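Local coordinates for protein S12 family peptidase (Streptomyces sp. 82F2, PDB 3WWX) that probably hydrolyses amide bonds with D-stereospecificity, as a secreted serine hydrolase of the beta-lactamase-like S12 peptidase family, at residues D47-T59 against H301-Q313. Residues are numbered along the deposited sequence; the frame is centred on the assembly and turned at random.
With DIA (octane 1,8-diamine), chain B.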
loop_
_atom_site.group_PDB
_atom_site.type_symbol
_atom_site.label_atom_id
_atom_site.label_comp_id
_atom_site.label_asym_id
_atom_site.label_seq_id
_atom_site.Cartn_x
_atom_site.Cartn_y
_atom_site.Cartn_z
ATOM N N ASP A 47 1.523 -18.140 2.542
ATOM C CA ASP A 47 0.262 -17.501 2.947
ATOM C C ASP A 47 -0.004 -16.239 2.136
ATOM O O ASP A 47 0.898 -15.403 1.894
ATOM C CB ASP A 47 0.217 -17.154 4.434
ATOM C CG ASP A 47 -0.042 -18.364 5.334
ATOM O OD1 ASP A 47 -0.225 -19.486 4.803
ATOM O OD2 ASP A 47 -0.036 -18.162 6.566
ATOM N N ARG A 48 -1.261 -16.106 1.748
ATOM C CA ARG A 48 -1.751 -14.916 1.071
ATOM C C ARG A 48 -2.365 -14.006 2.116
ATOM O O ARG A 48 -2.954 -14.471 3.097
ATOM C CB ARG A 48 -2.766 -15.322 -0.006
ATOM C CG ARG A 48 -2.118 -16.215 -1.079
ATOM C CD ARG A 48 -3.025 -16.695 -2.222
ATOM N NE ARG A 48 -2.257 -17.601 -3.069
ATOM C CZ ARG A 48 -2.681 -18.156 -4.204
ATOM N NH1 ARG A 48 -3.869 -17.901 -4.675
ATOM N NH2 ARG A 48 -1.880 -18.967 -4.878
ATOM N N TYR A 49 -2.242 -12.708 1.900
ATOM C CA TYR A 49 -2.673 -11.725 2.878
ATOM C C TYR A 49 -3.090 -10.439 2.197
ATOM O O TYR A 49 -2.725 -10.158 1.045
ATOM C CB TYR A 49 -1.561 -11.470 3.911
ATOM C CG TYR A 49 -0.157 -11.299 3.342
ATOM C CD1 TYR A 49 0.682 -12.381 3.187
ATOM C CD2 TYR A 49 0.325 -10.058 2.980
ATOM C CE1 TYR A 49 1.970 -12.234 2.701
ATOM C CE2 TYR A 49 1.610 -9.901 2.466
ATOM C CZ TYR A 49 2.431 -10.992 2.338
ATOM O OH TYR A 49 3.728 -10.841 1.862
ATOM N N ARG A 50 -3.892 -9.669 2.915
ATOM C CA ARG A 50 -4.313 -8.349 2.488
ATOM C C ARG A 50 -3.124 -7.416 2.568
ATOM O O ARG A 50 -2.620 -7.137 3.667
ATOM C CB ARG A 50 -5.442 -7.870 3.397
ATOM C CG ARG A 50 -6.667 -8.787 3.373
ATOM C CD ARG A 50 -7.863 -8.106 4.053
ATOM N NE ARG A 50 -8.979 -9.041 4.213
ATOM C CZ ARG A 50 -9.796 -9.400 3.228
ATOM N NH1 ARG A 50 -9.692 -8.861 2.035
ATOM N NH2 ARG A 50 -10.740 -10.297 3.446
ATOM N N VAL A 51 -2.646 -6.927 1.427
ATOM C CA VAL A 51 -1.419 -6.120 1.409
ATOM C C VAL A 51 -1.659 -4.657 1.777
ATOM O O VAL A 51 -0.712 -3.867 1.860
ATOM C CB VAL A 51 -0.696 -6.216 0.060
ATOM C CG1 VAL A 51 -0.507 -7.658 -0.333
ATOM C CG2 VAL A 51 -1.449 -5.463 -1.034
ATOM N N GLY A 52 -2.914 -4.308 2.025
ATOM C CA GLY A 52 -3.228 -2.932 2.375
ATOM C C GLY A 52 -2.623 -1.915 1.426
ATOM O O GLY A 52 -2.684 -2.078 0.213
ATOM N N SER A 53 -2.019 -0.888 2.018
ATOM C CA SER A 53 -1.474 0.287 1.350
ATOM C C SER A 53 -0.468 0.005 0.227
ATOM O O SER A 53 -0.200 0.867 -0.617
ATOM C CB SER A 53 -0.797 1.130 2.444
ATOM O OG SER A 53 -1.482 0.977 3.696
ATOM N N ILE A 54 0.134 -1.181 0.223
ATOM C CA ILE A 54 0.980 -1.591 -0.893
ATOM C C ILE A 54 0.235 -1.493 -2.234
ATOM O O ILE A 54 0.842 -1.269 -3.291
ATOM C CB ILE A 54 1.544 -2.987 -0.605
ATOM C CG1 ILE A 54 2.707 -2.884 0.378
ATOM C CG2 ILE A 54 1.972 -3.718 -1.881
ATOM C CD1 ILE A 54 3.063 -4.208 1.033
ATOM N N THR A 55 -1.088 -1.621 -2.186
ATOM C CA THR A 55 -1.920 -1.436 -3.371
ATOM C C THR A 55 -1.602 -0.131 -4.072
ATOM O O THR A 55 -1.659 -0.040 -5.305
ATOM C CB THR A 55 -3.404 -1.433 -2.975
ATOM O OG1 THR A 55 -3.746 -2.671 -2.325
ATOM C CG2 THR A 55 -4.313 -1.233 -4.178
ATOM N N LYS A 56 -1.267 0.897 -3.300
ATOM C CA LYS A 56 -0.968 2.202 -3.868
ATOM C C LYS A 56 0.118 2.144 -4.938
ATOM O O LYS A 56 0.077 2.909 -5.889
ATOM C CB LYS A 56 -0.553 3.180 -2.782
ATOM C CG LYS A 56 -1.682 3.581 -1.861
ATOM C CD LYS A 56 -1.268 4.717 -0.935
ATOM C CE LYS A 56 -2.421 5.197 -0.067
ATOM N NZ LYS A 56 -2.862 4.193 0.915
ATOM N N THR A 57 1.120 1.284 -4.775
ATOM C CA THR A 57 2.174 1.224 -5.780
ATOM C C THR A 57 1.618 0.718 -7.110
ATOM O O THR A 57 2.027 1.185 -8.181
ATOM C CB THR A 57 3.320 0.331 -5.322
ATOM O OG1 THR A 57 3.713 0.690 -3.999
ATOM C CG2 THR A 57 4.499 0.483 -6.263
ATOM N N PHE A 58 0.682 -0.230 -7.049
ATOM C CA PHE A 58 0.031 -0.725 -8.260
ATOM C C PHE A 58 -0.769 0.394 -8.930
ATOM O O PHE A 58 -0.686 0.610 -10.136
ATOM C CB PHE A 58 -0.874 -1.915 -7.948
ATOM C CG PHE A 58 -0.125 -3.157 -7.538
ATOM C CD1 PHE A 58 0.252 -3.346 -6.215
ATOM C CD2 PHE A 58 0.191 -4.138 -8.456
ATOM C CE1 PHE A 58 0.936 -4.489 -5.810
ATOM C CE2 PHE A 58 0.893 -5.287 -8.048
ATOM C CZ PHE A 58 1.249 -5.462 -6.735
ATOM N N THR A 59 -1.555 1.114 -8.149
ATOM C CA THR A 59 -2.334 2.223 -8.668
ATOM C C THR A 59 -1.464 3.282 -9.343
ATOM O O THR A 59 -1.769 3.732 -10.470
ATOM C CB THR A 59 -3.153 2.827 -7.513
ATOM O OG1 THR A 59 -3.993 1.795 -6.989
ATOM C CG2 THR A 59 -3.985 4.014 -7.956
ATOM N N HIS A 301 6.986 -0.104 0.032
ATOM C CA HIS A 301 5.828 0.493 0.684
ATOM C C HIS A 301 5.413 -0.437 1.804
ATOM O O HIS A 301 5.582 -1.650 1.708
ATOM C CB HIS A 301 4.683 0.648 -0.333
ATOM C CG HIS A 301 3.778 1.823 -0.086
ATOM N ND1 HIS A 301 2.782 1.824 0.866
ATOM C CD2 HIS A 301 3.697 3.020 -0.716
ATOM C CE1 HIS A 301 2.144 2.989 0.826
ATOM N NE2 HIS A 301 2.680 3.727 -0.118
ATOM N N GLY A 302 4.853 0.145 2.862
ATOM C CA GLY A 302 4.252 -0.669 3.906
ATOM C C GLY A 302 2.774 -0.813 3.635
ATOM O O GLY A 302 2.196 -0.049 2.864
ATOM N N GLY A 303 2.162 -1.805 4.264
ATOM C CA GLY A 303 0.731 -1.993 4.175
ATOM C C GLY A 303 0.117 -2.196 5.535
ATOM O O GLY A 303 0.649 -2.906 6.377
ATOM N N GLY A 304 -1.017 -1.537 5.748
ATOM C CA GLY A 304 -1.818 -1.757 6.932
ATOM C C GLY A 304 -3.296 -1.809 6.560
ATOM O O GLY A 304 -3.829 -0.955 5.851
ATOM N N ILE A 305 -3.959 -2.860 7.022
ATOM C CA ILE A 305 -5.390 -2.999 6.950
ATOM C C ILE A 305 -5.718 -4.003 8.076
ATOM O O ILE A 305 -4.814 -4.543 8.708
ATOM C CB ILE A 305 -5.831 -3.439 5.529
ATOM C CG1 ILE A 305 -7.347 -3.379 5.350
ATOM C CG2 ILE A 305 -5.306 -4.821 5.222
ATOM C CD1 ILE A 305 -7.761 -3.337 3.878
ATOM N N HIS A 306 -6.988 -4.225 8.365
ATOM C CA HIS A 306 -7.378 -5.025 9.533
ATOM C C HIS A 306 -6.650 -6.362 9.616
ATOM O O HIS A 306 -6.723 -7.176 8.716
ATOM C CB HIS A 306 -8.872 -5.311 9.509
ATOM C CG HIS A 306 -9.710 -4.082 9.476
ATOM N ND1 HIS A 306 -9.649 -3.161 8.446
ATOM C CD2 HIS A 306 -10.654 -3.631 10.329
ATOM C CE1 HIS A 306 -10.497 -2.188 8.687
ATOM N NE2 HIS A 306 -11.136 -2.457 9.813
ATOM N N GLY A 307 -5.940 -6.574 10.712
ATOM C CA GLY A 307 -5.251 -7.820 10.961
ATOM C C GLY A 307 -4.088 -8.127 10.048
ATOM O O GLY A 307 -3.695 -9.295 9.951
ATOM N N SER A 308 -3.543 -7.107 9.404
ATOM C CA SER A 308 -2.543 -7.352 8.381
ATOM C C SER A 308 -1.559 -6.200 8.249
ATOM O O SER A 308 -1.901 -5.128 7.749
ATOM C CB SER A 308 -3.212 -7.618 7.042
ATOM O OG SER A 308 -2.223 -8.065 6.120
ATOM N N SER A 309 -0.339 -6.438 8.710
ATOM C CA SER A 309 0.764 -5.472 8.592
ATOM C C SER A 309 1.759 -6.064 7.610
ATOM O O SER A 309 2.362 -7.093 7.900
ATOM C CB SER A 309 1.422 -5.232 9.937
ATOM O OG SER A 309 2.430 -4.239 9.830
ATOM N N SER A 310 1.898 -5.427 6.445
ATOM C CA SER A 310 2.682 -5.963 5.345
ATOM C C SER A 310 3.878 -5.084 5.065
ATOM O O SER A 310 3.874 -3.882 5.345
ATOM C CB SER A 310 1.834 -6.055 4.074
ATOM O OG SER A 310 0.711 -6.892 4.287
ATOM N N LEU A 311 4.921 -5.717 4.536
ATOM C CA LEU A 311 6.117 -4.997 4.139
ATOM C C LEU A 311 6.575 -5.536 2.782
ATOM O O LEU A 311 6.358 -6.696 2.435
ATOM C CB LEU A 311 7.215 -5.105 5.216
ATOM C CG LEU A 311 7.699 -6.508 5.512
ATOM C CD1 LEU A 311 8.948 -6.828 4.686
ATOM C CD2 LEU A 311 7.988 -6.677 7.014
ATOM N N ALA A 312 7.209 -4.657 2.015
ATOM C CA ALA A 312 7.746 -5.005 0.691
ATOM C C ALA A 312 8.811 -3.984 0.360
ATOM O O ALA A 312 8.545 -2.783 0.365
ATOM C CB ALA A 312 6.659 -4.979 -0.363
ATOM N N GLN A 313 10.022 -4.460 0.101
ATOM C CA GLN A 313 11.165 -3.567 -0.120
ATOM C C GLN A 313 12.125 -4.175 -1.121
ATOM O O GLN A 313 12.275 -5.389 -1.176
ATOM C CB GLN A 313 11.917 -3.348 1.195
ATOM C CG GLN A 313 11.097 -2.621 2.281
ATOM C CD GLN A 313 10.765 -1.175 1.954
ATOM O OE1 GLN A 313 11.461 -0.516 1.173
ATOM N NE2 GLN A 313 9.722 -0.650 2.587
HETATM N N1 DIA B . -8.485 -0.906 14.255
HETATM C C1 DIA B . -9.018 -1.606 13.132
HETATM C C2 DIA B . -8.033 -2.173 12.131
HETATM C C3 DIA B . -6.789 -1.367 11.947
HETATM C C4 DIA B . -6.541 -0.775 10.576
HETATM C C5 DIA B . -5.238 -1.233 9.976
HETATM C C6 DIA B . -4.046 -1.083 10.888
HETATM C C7 DIA B . -2.822 -1.709 10.298
HETATM C C8 DIA B . -1.641 -1.325 11.146
HETATM N N8 DIA B . -0.602 -2.267 10.917
HETATM O O HOH W 1 -8.202 -9.146 7.183
HETATM O O HOH W 2 -1.238 -5.040 4.980
#
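Ser-53, in the turn leading into helix 55-68, meets Gly-304 of strand 297-305, an inner strand of the antiparallel sheet: Gly-304 N donates to Ser-53 OG at 3.3 Å, nearly straight (163°). Ser-53 CB packs 3.2 Å from Gly-302 O. Ser-53 O lies over one face of the His-301 ring. That ring is held by ND1, which donates in its own plane to a lone pair of Gly-302 O, and by NE2, hydrogen-bonded to Tyr-283 OH. Beside it, Ile-54, with CG1 anti to its carbonyl carbon (chi1 -78°), carries CD1 to Ala-312 CB (3.9 Å) and Ser-310 CB. Ser-53-Ile-54-Thr-55-Lys-56 reads as the family's S-x-x-K motif, so Ser-53 is probably the nucleophile; Gly-304 N, right after His-301-Gly-302-Gly-303 (consistent with the H-x-G counterpart of K-T-G), is probably an oxyanion-hole donor. Strands 297-305 and 308-315 form the hairpin flanking the cleft, and octane 1,8-diamine lies along it, its C7 3.5 Å from Gly-304 CA. Further out, Ser-308 OG donates to Arg-50 O (2.7 Å), which also accepts from a water that donates to Ser-308 O and accepts from Ser-310 OG; Asn-325 also engages this serine pair. Gly-303 CA sits 3.3 Å from Val-51 O in a CA-H...O contact, a closeness that leaves no place for a side chain. Lys-56 NZ is hydrogen-bonded to Tyr-158 OH, probably of the Tyr-Ser-Asn motif, and Thr-57 OG1 to Gly-286 O and Tyr-251 OH.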